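Side-chain contacts in peroxiredoxin PRX1, mitochondrial (Saccharomyces cerevisiae, PDB 5YKJ), which reduces peroxides in the mitochondrion as a 1-Cys peroxiredoxin, its oxidised thiol probably being resolved through the glutathione and thioredoxin systems: residues Thr46-Phe51 / Val92-Ile97; Asp14-Lys19 / Ser75-Ile80; Asn202-Lys205 / Arg209-Lys212; Val171-Asn176 / Asp181-Pro186; Leu33-Ala38 / Tyr108-Ala113. All blocks are in the same frame, centred on the assembly; numbering follows the deposited sequence.

Contact 1: residues Thr46-Phe51 / Val92-Ile97; sequences TEVSAF and VGFPII
Val48 sets CG1 anti to its backbone N (chi1 -178°), and Phe94 tucks its ring between its own backbone N and carbonyl carbon (chi1 49°); together these torsions bring a methyl branch and an aromatic rim into contact. The setting is the thioredoxin-like fold of the peroxiredoxins. Helix 46-53, which begins just after Cys44, the cysteine found as S-hydroxycysteine in this protein, lies on the central sheet beside the run that leads into its edge strand, 96-98. The contact is a worked example of how a helix can be seated by one ring reaching in from a loop. Phe94 presents its edge and not its face: the CG1 methyl of Val48 comes up near the ring plane, 4.1 Å from CZ. One helical turn on, Phe51 meets the same rim with its backbone, since its carbonyl carbon C lies 3.9 Å from CE2 of Phe94. Of the Phe51 side chain CB joins in, while the ring leads away and stacks on Phe34 of strand 30-36. One face of the Phe94 ring carries CG1 of Val92, 3.6 Å above the plane and offset toward the rim. The contact is buried and apolar. Leu65 of strand 63-69 touches both phenylalanines from the sheet, while the polar end of Glu47 forms a salt bridge with Arg128. At the strand end of the contact, CG1 of Val48 also meets the delta methyl CD1 of Ile96, at 4.4 Å.

Contact 2: residues Asp14-Lys19 / Ser75-Ile80; sequences DTTVGK and SHEKWI
Thr16 occupies the second position of a type I beta turn, Thr15 to Gly18, which links strands 12-13 and 20-21 and carries its side chain against helix 73-87; the nearest pair of CA atoms, those of Thr16 and Glu77, is 6.2 Å apart. The turn is braced from within. OG1 of Thr15 accepts the N-H of Val17 to make an ST turn, and in return donates to Gly18 O over 2.6 Å, in the carbonyl plane and on a lone pair. Across the gap Thr16 works as a two-sided group, a compact illustration of how threonine can serve two environments at once. Its methyl CG2 goes to the helix, 3.5 Å from CB of His76, the two side chains crossing at about a right angle. Ile80, one turn along, reaches out tip to tip, and CD1 of Ile80 comes to 3.7 Å from CG2 of Thr16. The hydroxyl OG1 lies between the backbone N and the carbonyl carbon (chi1 54°), where it accepts the N-H of Ile96 and ties the turn to the sheet edge. At the outer rim one water donates to Thr16 O at 2.6 Å and to Glu77 OE2 at 3.0 Å, bridging turn and helix. The ring of His76 has separate duties: ND1 bonds to the carboxylate of Asp39 and NE2 to the carbonyl of Ile97. With an acceptor at each nitrogen, the imidazole may well carry both protons, and the charge of Asp39 would favour that state.

Contact 3: residues Asn202-Lys205 / Arg209-Lys212; sequences NEIK and RFTK
Ile204 meets the Phe210 ring at its edge, near the ring plane, with CG1 4.1 Å from CD2; the two side chains slant across each other, and Ile184 of the neighbouring strand touches the aromatic group as well. The other flat groups, the carboxylate of Glu203 and the guanidinium of Arg209, have their planes turned 82° against each other. Their aliphatic stems run side by side in the same direction and touch CG to CG at 3.9 Å, but the charged ends do not meet: OE2 of Glu203 stays 6.0 Å from NE of Arg209. Asn191 mediates between them, its ND2 bonding to the glutamate and its OD1 to NH1 of the arginine, whose NH1 also reaches Val189 O. All this decorates a beta hairpin of strands 202-205 and 208-211, with 183-184 on the far side of strand 208-211, an example of opposite faces of a hairpin being put to different uses. Asn202 and Phe210 form the antiparallel hydrogen-bonded pair on one face, Glu203 and Arg209 the non-hydrogen-bonded pair on the other. The bond from Asn202 N to Phe210 O is 2.9 Å long and nearly straight (167°). Its return from Phe210 N to Asn202 O measures 3.1 Å, and Arg209 CA adds a C-H contact to that same oxygen at 3.4 Å. Just beyond, Ile204 and Lys205 share one partner residue in a classic beta bulge, where the chain turns a corner.

Contact 4: residues Val171-Asn176 / Asp181-Pro186; sequences VVTPIN and DDVIIP
Ile184 N donates to Val172 O at 2.9 Å, and Val172 N answers to Ile184 O at 3.0 Å. They form a single antiparallel bridge, a small example of a loop borrowing the edge of a sheet: after helix 153-169 the chain runs out, turns and comes back as strand 183-184 in the C-terminal domain of 1-Cys peroxiredoxins. Valine and isoleucine branches close over the bridge. CG2 of Val172 sits 3.6 Å from CB of Ile184, the two side chains slanting past each other. Farther along, the delta methyl CD1 of Ile184 meets CB of Pro174 at 3.7 Å. Val171 and Val183 pair up beside the bridge, CG1 to CG2 at 3.8 Å, and both touch Leu165 of the preceding helix. The other edge of the strand is bonded to strand 208-211, through Val183 with Thr211 and Ile185 with Arg209. Two prolines bracket the exchange: lacking an N-H, neither Pro174 nor Pro186 can donate a further backbone bond, and carbon contacts take over on either side of the bridge.

Contact 5: residues Leu33-Ala38 / Tyr108-Ala113; sequences LFSHPA and YDMVDA
Leu33 lays a methyl over the face of the Tyr108 ring: CD2 stands 3.9 Å from the ring centroid and 19° off its normal, a CH-pi contact with CE2 the nearest ring atom at 3.7 Å. The leucine reaches it by holding CG anti to the backbone N (chi1 171°), and the two side chains meet at a slant. The ring itself is held in other ways too, since Phe131 of the adjacent strand meets it edge-to-face and its hydroxyl OH bonds to Pro9 O. Two residues on, the same side of strand 30-36 offers a different surface. Ser35 sends OG toward the tail of Met110, whose chain runs straight to the sulfur and then bends at the last torsion (chi3 -76°), so that CE lies 3.3 Å and SD 3.5 Å from that oxygen. The hydroxyl bonds to Ser129 O, in strand 129-133, and the side chain of Met110 touches Ser129 as well. The contact thus joins the central strand of the thioredoxin-like sheet to the loop that follows helix 103-107, illustrating how residues two apart on a strand can engage one incoming segment. A Schellman motif ends that helix, with Asp109 at positive phi as its C-prime residue, and the reversal carries Tyr108 and Met110 on either side of it toward the sheet. Phe34 points to the other face of the strand, toward helix 46-53. The backbone of Met110 is held as well: its O accepts from OG1 of Thr126.

From the N terminus, the 14-19 turn opens contact 2, and strand segment 33-38 then opens contact 5. Helix segment 46-51 begins contact 1 before 75-80 closes contact 2; 92-97 closes contact 1, and 108-113 closes contact 5. Contact 1 is therefore nested within contact 5, while contact 2 crosses both. Contacts 1 and 2 touch at the edge of the central sheet, and contacts 1 and 5 meet around strand 30-36, so helices, turn and loop converge on one sheet. Then 181-186 closes contact 4 on 171-176 and 209-212 closes contact 3 on 202-205, each a short local loop; both share the small C-terminal sheet. Contacts 1 and 3 lie about 40 Å apart, centre to centre.

Contact 1: residues Thr46-Phe51 / Val92-Ile97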
# COMPACT_ATOMS: atom_id res chain seq x y z
N THR A 46 -3.89 8.08 13.90
CA THR A 46 -5.10 7.30 13.72
C THR A 46 -4.95 6.27 12.60
O THR A 46 -5.49 5.24 12.69
CB THR A 46 -6.36 8.14 13.46
OG1 THR A 46 -6.31 8.73 12.18
CG2 THR A 46 -6.55 9.24 14.52
N GLU A 47 -4.22 6.64 11.56
CA GLU A 47 -4.00 5.77 10.43
C GLU A 47 -3.14 4.54 10.76
O GLU A 47 -3.47 3.47 10.42
CB GLU A 47 -3.38 6.60 9.28
CG GLU A 47 -4.31 7.63 8.65
CD GLU A 47 -3.63 8.51 7.61
OE1 GLU A 47 -2.46 8.76 7.80
OE2 GLU A 47 -4.28 8.96 6.70
N VAL A 48 -2.05 4.77 11.44
CA VAL A 48 -1.22 3.69 11.83
C VAL A 48 -1.96 2.77 12.81
O VAL A 48 -1.83 1.62 12.78
CB VAL A 48 0.17 4.16 12.39
CG1 VAL A 48 1.02 2.97 12.74
CG2 VAL A 48 0.93 4.95 11.38
N SER A 49 -2.74 3.38 13.65
CA SER A 49 -3.53 2.62 14.60
C SER A 49 -4.49 1.68 13.88
O SER A 49 -4.67 0.58 14.25
CB SER A 49 -4.35 3.61 15.51
OG SER A 49 -3.53 4.35 16.34
N ALA A 50 -5.12 2.19 12.84
CA ALA A 50 -6.06 1.38 12.08
C ALA A 50 -5.37 0.21 11.36
O ALA A 50 -5.84 -0.88 11.39
CB ALA A 50 -6.87 2.24 11.13
N PHE A 51 -4.24 0.49 10.73
CA PHE A 51 -3.51 -0.56 10.06
C PHE A 51 -3.08 -1.60 11.08
O PHE A 51 -3.05 -2.74 10.79
CB PHE A 51 -2.31 -0.01 9.30
CG PHE A 51 -2.67 0.61 7.98
CD1 PHE A 51 -3.12 -0.15 6.95
CD2 PHE A 51 -2.52 1.95 7.78
CE1 PHE A 51 -3.44 0.44 5.76
CE2 PHE A 51 -2.87 2.55 6.58
CZ PHE A 51 -3.32 1.79 5.56
N VAL A 92 2.21 -3.59 17.52
CA VAL A 92 2.15 -3.12 16.15
C VAL A 92 3.08 -4.10 15.45
O VAL A 92 4.24 -4.03 15.60
CB VAL A 92 2.71 -1.74 16.02
CG1 VAL A 92 2.73 -1.30 14.55
CG2 VAL A 92 1.80 -0.80 16.79
N GLY A 93 2.51 -4.96 14.67
CA GLY A 93 3.22 -6.02 14.01
C GLY A 93 4.00 -5.79 12.74
O GLY A 93 4.36 -6.71 12.09
N PHE A 94 4.21 -4.55 12.40
CA PHE A 94 4.94 -4.19 11.23
C PHE A 94 5.91 -3.09 11.62
O PHE A 94 5.79 -2.45 12.56
CB PHE A 94 3.99 -3.74 10.11
CG PHE A 94 2.98 -2.72 10.53
CD1 PHE A 94 3.34 -1.41 10.67
CD2 PHE A 94 1.67 -3.05 10.76
CE1 PHE A 94 2.43 -0.48 11.07
CE2 PHE A 94 0.75 -2.10 11.11
CZ PHE A 94 1.13 -0.82 11.30
N PRO A 95 6.92 -2.98 10.77
CA PRO A 95 7.92 -1.96 11.00
C PRO A 95 7.52 -0.56 10.58
O PRO A 95 6.71 -0.40 9.75
CB PRO A 95 9.07 -2.36 10.08
CG PRO A 95 8.67 -3.58 9.36
CD PRO A 95 7.22 -3.74 9.55
N ILE A 96 8.17 0.39 11.20
CA ILE A 96 8.09 1.76 10.80
C ILE A 96 9.56 2.14 10.52
O ILE A 96 10.37 1.99 11.35
CB ILE A 96 7.49 2.71 11.83
CG1 ILE A 96 6.13 2.18 12.29
CG2 ILE A 96 7.30 4.08 11.21
CD1 ILE A 96 5.38 3.11 13.18
N ILE A 97 9.82 2.62 9.31
CA ILE A 97 11.15 2.99 8.90
C ILE A 97 11.59 4.35 9.47
O ILE A 97 10.90 5.29 9.38
CB ILE A 97 11.20 3.08 7.35
CG1 ILE A 97 10.90 1.73 6.69
CG2 ILE A 97 12.51 3.70 6.87
CD1 ILE A 97 10.35 1.84 5.28

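Contact 2: residues Asp14-Lys19 / Ser75-Ile80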
# COMPACT_ATOMS: atom_id res chain seq x y z
N ASP A 14 16.96 1.37 8.85
CA ASP A 14 16.77 1.15 10.26
C ASP A 14 15.26 1.31 10.51
O ASP A 14 14.66 2.19 10.00
CB ASP A 14 17.56 2.17 11.06
CG ASP A 14 18.95 2.33 10.55
OD1 ASP A 14 19.77 1.48 10.89
OD2 ASP A 14 19.22 3.27 9.75
N THR A 15 14.72 0.40 11.29
CA THR A 15 13.31 0.38 11.58
C THR A 15 13.06 -0.07 13.02
O THR A 15 13.95 -0.46 13.71
CB THR A 15 12.53 -0.59 10.68
OG1 THR A 15 12.71 -1.92 11.11
CG2 THR A 15 13.00 -0.51 9.24
N THR A 16 11.79 -0.00 13.38
CA THR A 16 11.29 -0.38 14.68
C THR A 16 11.45 -1.87 14.91
O THR A 16 11.29 -2.28 16.00
CB THR A 16 9.82 0.02 14.93
OG1 THR A 16 9.00 -0.48 13.88
CG2 THR A 16 9.67 1.49 15.06
N VAL A 17 11.72 -2.63 13.87
CA VAL A 17 11.98 -4.08 14.00
C VAL A 17 13.43 -4.45 13.76
O VAL A 17 13.72 -5.59 13.62
CB VAL A 17 11.10 -5.02 13.15
CG1 VAL A 17 9.66 -4.67 13.26
CG2 VAL A 17 11.57 -5.17 11.72
N GLY A 18 14.28 -3.45 13.72
CA GLY A 18 15.69 -3.61 13.45
C GLY A 18 16.02 -3.28 12.00
O GLY A 18 15.17 -2.89 11.26
N LYS A 19 17.27 -3.43 11.62
CA LYS A 19 17.65 -3.18 10.28
C LYS A 19 17.01 -4.17 9.31
O LYS A 19 17.00 -5.32 9.54
CB LYS A 19 19.17 -3.20 10.17
CG LYS A 19 19.80 -2.11 10.99
CD LYS A 19 21.28 -1.96 10.73
CE LYS A 19 21.88 -0.73 11.40
NZ LYS A 19 23.36 -0.73 11.19
N SER A 75 12.37 7.76 18.04
CA SER A 75 11.13 8.49 18.05
C SER A 75 9.97 7.57 17.67
O SER A 75 8.97 7.56 18.30
CB SER A 75 11.24 9.71 17.16
OG SER A 75 9.97 10.26 16.98
N HIS A 76 10.17 6.74 16.66
CA HIS A 76 9.13 5.83 16.23
C HIS A 76 8.74 4.85 17.33
O HIS A 76 7.62 4.51 17.41
CB HIS A 76 9.56 5.02 15.00
CG HIS A 76 9.75 5.82 13.78
ND1 HIS A 76 9.44 7.15 13.69
CD2 HIS A 76 10.22 5.47 12.57
CE1 HIS A 76 9.74 7.58 12.48
NE2 HIS A 76 10.20 6.58 11.78
N GLU A 77 9.71 4.41 18.11
CA GLU A 77 9.39 3.50 19.19
C GLU A 77 8.44 4.12 20.22
O GLU A 77 7.51 3.48 20.61
CB GLU A 77 10.68 3.01 19.84
CG GLU A 77 11.32 1.88 19.07
CD GLU A 77 12.76 1.57 19.45
OE1 GLU A 77 13.37 2.33 20.14
OE2 GLU A 77 13.28 0.59 18.94
N LYS A 78 8.68 5.37 20.59
CA LYS A 78 7.81 6.07 21.49
C LYS A 78 6.42 6.28 20.88
O LYS A 78 5.44 6.15 21.52
CB LYS A 78 8.37 7.45 21.86
CG LYS A 78 9.70 7.45 22.56
CD LYS A 78 10.29 8.88 22.71
CE LYS A 78 10.40 9.71 21.41
NZ LYS A 78 11.65 10.55 21.17
N TRP A 79 6.40 6.60 19.58
CA TRP A 79 5.16 6.79 18.87
C TRP A 79 4.35 5.49 18.87
O TRP A 79 3.21 5.51 19.10
CB TRP A 79 5.46 7.25 17.43
CG TRP A 79 4.29 7.72 16.62
CD1 TRP A 79 3.18 8.30 17.09
CD2 TRP A 79 4.14 7.67 15.21
NE1 TRP A 79 2.33 8.58 16.08
CE2 TRP A 79 2.90 8.18 14.92
CE3 TRP A 79 4.92 7.17 14.19
CZ2 TRP A 79 2.42 8.27 13.63
CZ3 TRP A 79 4.45 7.26 12.91
CH2 TRP A 79 3.21 7.80 12.65
N ILE A 80 5.02 4.38 18.65
CA ILE A 80 4.31 3.10 18.67
C ILE A 80 3.67 2.81 20.03
O ILE A 80 2.69 2.21 20.07
CB ILE A 80 5.20 1.94 18.19
CG1 ILE A 80 5.23 1.93 16.67
CG2 ILE A 80 4.76 0.57 18.67
CD1 ILE A 80 6.20 0.90 16.20
O HOH W 1 11.18 -1.50 18.49

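Contact 3: residues Asn202-Lys205 / Arg209-Lys212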
# COMPACT_ATOMS: atom_id res chain seq x y z
N ASN A 202 -22.15 -11.54 -20.37
CA ASN A 202 -23.13 -10.59 -20.81
C ASN A 202 -22.41 -9.47 -21.54
O ASN A 202 -21.80 -8.68 -20.92
CB ASN A 202 -23.81 -10.02 -19.59
CG ASN A 202 -24.84 -8.99 -19.90
OD1 ASN A 202 -25.23 -8.80 -21.01
ND2 ASN A 202 -25.27 -8.33 -18.89
N GLU A 203 -22.56 -9.43 -22.86
CA GLU A 203 -21.95 -8.45 -23.73
C GLU A 203 -22.84 -7.23 -23.84
O GLU A 203 -23.80 -7.25 -24.50
CB GLU A 203 -21.70 -9.05 -25.13
CG GLU A 203 -20.85 -8.16 -26.03
CD GLU A 203 -20.66 -8.78 -27.39
OE1 GLU A 203 -20.75 -8.07 -28.37
OE2 GLU A 203 -20.37 -9.92 -27.42
N ILE A 204 -22.49 -6.21 -23.07
CA ILE A 204 -23.16 -4.93 -23.07
C ILE A 204 -22.77 -4.16 -24.33
O ILE A 204 -23.53 -3.61 -24.99
CB ILE A 204 -22.88 -4.15 -21.78
CG1 ILE A 204 -23.29 -4.94 -20.55
CG2 ILE A 204 -23.55 -2.78 -21.88
CD1 ILE A 204 -24.75 -5.24 -20.54
N LYS A 205 -21.47 -4.20 -24.60
CA LYS A 205 -20.85 -3.70 -25.80
C LYS A 205 -19.75 -4.71 -26.06
O LYS A 205 -19.37 -5.43 -25.22
CB LYS A 205 -20.28 -2.27 -25.72
CG LYS A 205 -21.29 -1.18 -25.54
CD LYS A 205 -22.05 -0.91 -26.81
CE LYS A 205 -23.06 0.17 -26.58
NZ LYS A 205 -23.68 0.63 -27.81
N ARG A 209 -17.90 -6.81 -21.39
CA ARG A 209 -18.50 -8.10 -21.10
C ARG A 209 -18.34 -8.51 -19.64
O ARG A 209 -17.27 -8.72 -19.22
CB ARG A 209 -17.91 -9.17 -22.01
CG ARG A 209 -17.97 -8.81 -23.49
CD ARG A 209 -16.92 -9.55 -24.30
NE ARG A 209 -15.58 -9.18 -23.94
CZ ARG A 209 -14.47 -9.72 -24.37
NH1 ARG A 209 -14.46 -10.71 -25.24
NH2 ARG A 209 -13.32 -9.28 -23.93
N PHE A 210 -19.45 -8.66 -18.95
CA PHE A 210 -19.46 -9.09 -17.56
C PHE A 210 -19.61 -10.62 -17.41
O PHE A 210 -20.33 -11.22 -18.10
CB PHE A 210 -20.56 -8.41 -16.76
CG PHE A 210 -20.34 -6.94 -16.53
CD1 PHE A 210 -19.69 -6.50 -15.43
CD2 PHE A 210 -20.82 -6.01 -17.40
CE1 PHE A 210 -19.51 -5.18 -15.20
CE2 PHE A 210 -20.61 -4.68 -17.20
CZ PHE A 210 -19.97 -4.27 -16.09
N THR A 211 -18.90 -11.16 -16.44
CA THR A 211 -18.97 -12.58 -16.18
C THR A 211 -18.95 -12.75 -14.70
O THR A 211 -18.51 -11.90 -14.00
CB THR A 211 -17.86 -13.34 -16.88
OG1 THR A 211 -18.09 -14.72 -16.77
CG2 THR A 211 -16.50 -13.02 -16.26
N LYS A 212 -19.45 -13.87 -14.23
CA LYS A 212 -19.51 -14.11 -12.81
C LYS A 212 -18.18 -14.39 -12.19
O LYS A 212 -17.28 -14.83 -12.80
CB LYS A 212 -20.48 -15.23 -12.46
CG LYS A 212 -21.95 -14.87 -12.51
CD LYS A 212 -22.46 -14.24 -11.23
CE LYS A 212 -22.24 -15.11 -10.00
NZ LYS A 212 -22.76 -14.47 -8.78

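Contact 4: residues Val171-Asn176 / Asp181-Pro186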
# COMPACT_ATOMS: atom_id res chain seq x y z
N VAL A 171 -9.01 -11.04 -15.08
CA VAL A 171 -10.21 -10.26 -15.20
C VAL A 171 -9.88 -8.83 -14.76
O VAL A 171 -8.82 -8.59 -14.32
CB VAL A 171 -11.36 -10.78 -14.36
CG1 VAL A 171 -11.75 -12.16 -14.83
CG2 VAL A 171 -11.02 -10.83 -12.88
N VAL A 172 -10.83 -7.96 -14.97
CA VAL A 172 -10.73 -6.55 -14.59
C VAL A 172 -11.96 -6.16 -13.79
O VAL A 172 -12.97 -6.77 -13.93
CB VAL A 172 -10.42 -5.55 -15.74
CG1 VAL A 172 -9.07 -5.73 -16.35
CG2 VAL A 172 -11.57 -5.30 -16.69
N THR A 173 -11.85 -5.14 -12.94
CA THR A 173 -12.94 -4.79 -12.09
C THR A 173 -13.49 -3.40 -12.37
O THR A 173 -12.85 -2.51 -12.62
CB THR A 173 -12.59 -4.90 -10.57
OG1 THR A 173 -11.54 -4.02 -10.28
CG2 THR A 173 -12.26 -6.30 -10.14
N PRO A 174 -14.84 -3.33 -12.35
CA PRO A 174 -15.50 -2.08 -12.65
C PRO A 174 -15.50 -1.12 -11.47
O PRO A 174 -15.17 -1.47 -10.41
CB PRO A 174 -16.93 -2.48 -12.92
CG PRO A 174 -17.14 -3.64 -12.05
CD PRO A 174 -15.84 -4.39 -12.09
N ILE A 175 -15.97 0.06 -11.75
CA ILE A 175 -16.09 1.05 -10.74
C ILE A 175 -16.93 0.47 -9.59
O ILE A 175 -17.87 -0.20 -9.78
CB ILE A 175 -16.82 2.30 -11.30
CG1 ILE A 175 -16.83 3.46 -10.33
CG2 ILE A 175 -18.25 1.94 -11.65
CD1 ILE A 175 -15.58 4.30 -10.43
N ASN A 176 -16.48 0.77 -8.39
CA ASN A 176 -17.17 0.42 -7.18
C ASN A 176 -17.31 -1.07 -6.89
O ASN A 176 -18.10 -1.43 -6.11
CB ASN A 176 -18.51 1.07 -7.25
CG ASN A 176 -18.46 2.58 -7.12
OD1 ASN A 176 -17.52 3.13 -6.65
ND2 ASN A 176 -19.49 3.22 -7.60
N ASP A 181 -18.94 -9.53 -6.68
CA ASP A 181 -19.62 -8.87 -7.76
C ASP A 181 -19.06 -9.41 -9.09
O ASP A 181 -18.00 -9.95 -9.17
CB ASP A 181 -19.42 -7.36 -7.76
CG ASP A 181 -20.15 -6.62 -6.65
OD1 ASP A 181 -20.92 -7.17 -5.95
OD2 ASP A 181 -19.90 -5.44 -6.55
N ASP A 182 -19.82 -9.23 -10.14
CA ASP A 182 -19.38 -9.64 -11.44
C ASP A 182 -18.15 -8.82 -11.87
O ASP A 182 -18.00 -7.69 -11.53
CB ASP A 182 -20.49 -9.48 -12.50
CG ASP A 182 -21.69 -10.38 -12.26
OD1 ASP A 182 -21.58 -11.33 -11.52
OD2 ASP A 182 -22.74 -10.06 -12.82
N VAL A 183 -17.32 -9.46 -12.65
CA VAL A 183 -16.10 -8.92 -13.20
C VAL A 183 -16.19 -8.79 -14.72
O VAL A 183 -17.10 -9.23 -15.33
CB VAL A 183 -14.88 -9.76 -12.80
CG1 VAL A 183 -14.63 -9.71 -11.30
CG2 VAL A 183 -15.02 -11.20 -13.23
N ILE A 184 -15.18 -8.16 -15.27
CA ILE A 184 -15.11 -7.88 -16.68
C ILE A 184 -13.99 -8.63 -17.40
O ILE A 184 -12.94 -8.75 -16.91
CB ILE A 184 -14.96 -6.37 -16.91
CG1 ILE A 184 -16.17 -5.61 -16.42
CG2 ILE A 184 -14.75 -6.05 -18.37
CD1 ILE A 184 -15.87 -4.18 -16.05
N ILE A 185 -14.29 -9.13 -18.59
CA ILE A 185 -13.32 -9.85 -19.35
C ILE A 185 -12.48 -8.84 -20.08
O ILE A 185 -12.97 -8.01 -20.68
CB ILE A 185 -14.03 -10.85 -20.31
CG1 ILE A 185 -14.87 -11.81 -19.50
CG2 ILE A 185 -13.02 -11.64 -21.12
CD1 ILE A 185 -15.78 -12.69 -20.33
N PRO A 186 -11.16 -8.96 -19.98
CA PRO A 186 -10.29 -8.02 -20.65
C PRO A 186 -10.48 -8.10 -22.17
O PRO A 186 -10.69 -9.08 -22.75
CB PRO A 186 -8.87 -8.48 -20.25
CG PRO A 186 -9.03 -9.29 -19.06
CD PRO A 186 -10.37 -9.96 -19.24

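Contact 5: residues Leu33-Ala38 / Tyr108-Ala113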
# COMPACT_ATOMS: atom_id res chain seq x y z
N LEU A 33 3.33 0.09 1.41
CA LEU A 33 4.23 1.02 2.00
C LEU A 33 3.46 2.35 2.16
O LEU A 33 3.03 2.89 1.20
CB LEU A 33 5.49 1.19 1.17
CG LEU A 33 6.51 2.27 1.47
CD1 LEU A 33 7.16 2.02 2.79
CD2 LEU A 33 7.51 2.41 0.33
N PHE A 34 3.29 2.81 3.39
CA PHE A 34 2.58 4.01 3.69
C PHE A 34 3.48 5.02 4.42
O PHE A 34 4.22 4.68 5.22
CB PHE A 34 1.29 3.76 4.49
CG PHE A 34 1.45 2.92 5.73
CD1 PHE A 34 1.35 1.60 5.66
CD2 PHE A 34 1.71 3.47 6.93
CE1 PHE A 34 1.47 0.84 6.76
CE2 PHE A 34 1.83 2.70 8.06
CZ PHE A 34 1.73 1.39 7.96
N SER A 35 3.31 6.27 4.02
CA SER A 35 4.14 7.35 4.41
C SER A 35 3.52 8.44 5.28
O SER A 35 2.43 8.75 5.15
CB SER A 35 4.70 8.00 3.15
OG SER A 35 5.12 7.02 2.27
N HIS A 36 4.35 8.95 6.18
CA HIS A 36 4.01 10.00 7.10
C HIS A 36 5.11 11.04 7.21
O HIS A 36 6.21 10.73 7.25
CB HIS A 36 3.68 9.40 8.48
CG HIS A 36 2.61 8.38 8.41
ND1 HIS A 36 1.29 8.70 8.44
CD2 HIS A 36 2.67 7.05 8.26
CE1 HIS A 36 0.58 7.61 8.26
NE2 HIS A 36 1.39 6.60 8.17
N PRO A 37 4.72 12.32 7.25
CA PRO A 37 5.72 13.38 7.36
C PRO A 37 6.46 13.43 8.71
O PRO A 37 7.56 13.83 8.75
CB PRO A 37 4.92 14.68 7.11
CG PRO A 37 3.69 14.24 6.43
CD PRO A 37 3.39 12.89 6.95
N ALA A 38 5.78 13.08 9.78
CA ALA A 38 6.33 13.17 11.11
C ALA A 38 5.61 12.27 12.09
O ALA A 38 4.55 11.84 11.83
CB ALA A 38 6.21 14.59 11.60
N TYR A 108 11.79 7.40 -3.07
CA TYR A 108 10.43 7.15 -3.50
C TYR A 108 9.70 8.33 -4.13
O TYR A 108 8.55 8.30 -4.29
CB TYR A 108 9.60 6.41 -2.41
CG TYR A 108 9.79 4.92 -2.45
CD1 TYR A 108 10.94 4.35 -1.98
CD2 TYR A 108 8.82 4.10 -2.98
CE1 TYR A 108 11.15 3.00 -2.06
CE2 TYR A 108 9.01 2.75 -3.07
CZ TYR A 108 10.17 2.20 -2.60
OH TYR A 108 10.33 0.89 -2.68
N ASP A 109 10.50 9.34 -4.44
CA ASP A 109 10.08 10.54 -5.14
C ASP A 109 9.09 11.47 -4.42
O ASP A 109 8.47 12.26 -5.04
CB ASP A 109 9.54 10.19 -6.53
CG ASP A 109 10.63 9.78 -7.52
OD1 ASP A 109 11.74 10.18 -7.41
OD2 ASP A 109 10.33 9.05 -8.43
N MET A 110 9.02 11.33 -3.12
CA MET A 110 8.14 12.17 -2.35
C MET A 110 8.71 13.53 -1.97
O MET A 110 7.97 14.39 -1.61
CB MET A 110 7.63 11.45 -1.13
CG MET A 110 6.78 10.31 -1.54
SD MET A 110 6.13 9.38 -0.09
CE MET A 110 7.56 8.41 0.46
N VAL A 111 10.02 13.69 -2.08
CA VAL A 111 10.70 14.94 -1.81
C VAL A 111 11.80 15.09 -2.89
O VAL A 111 12.19 14.15 -3.45
CB VAL A 111 11.31 15.07 -0.43
CG1 VAL A 111 10.23 15.13 0.62
CG2 VAL A 111 12.29 13.95 -0.13
N ASP A 112 12.25 16.31 -3.12
CA ASP A 112 13.28 16.60 -4.09
C ASP A 112 14.68 16.74 -3.55
O ASP A 112 15.58 17.05 -4.28
CB ASP A 112 12.91 17.83 -4.89
CG ASP A 112 11.67 17.62 -5.71
OD1 ASP A 112 11.62 16.70 -6.50
OD2 ASP A 112 10.78 18.35 -5.51
N ALA A 113 14.85 16.50 -2.28
CA ALA A 113 16.17 16.52 -1.68
C ALA A 113 16.24 15.56 -0.50
O ALA A 113 15.31 15.37 0.15
CB ALA A 113 16.50 17.91 -1.19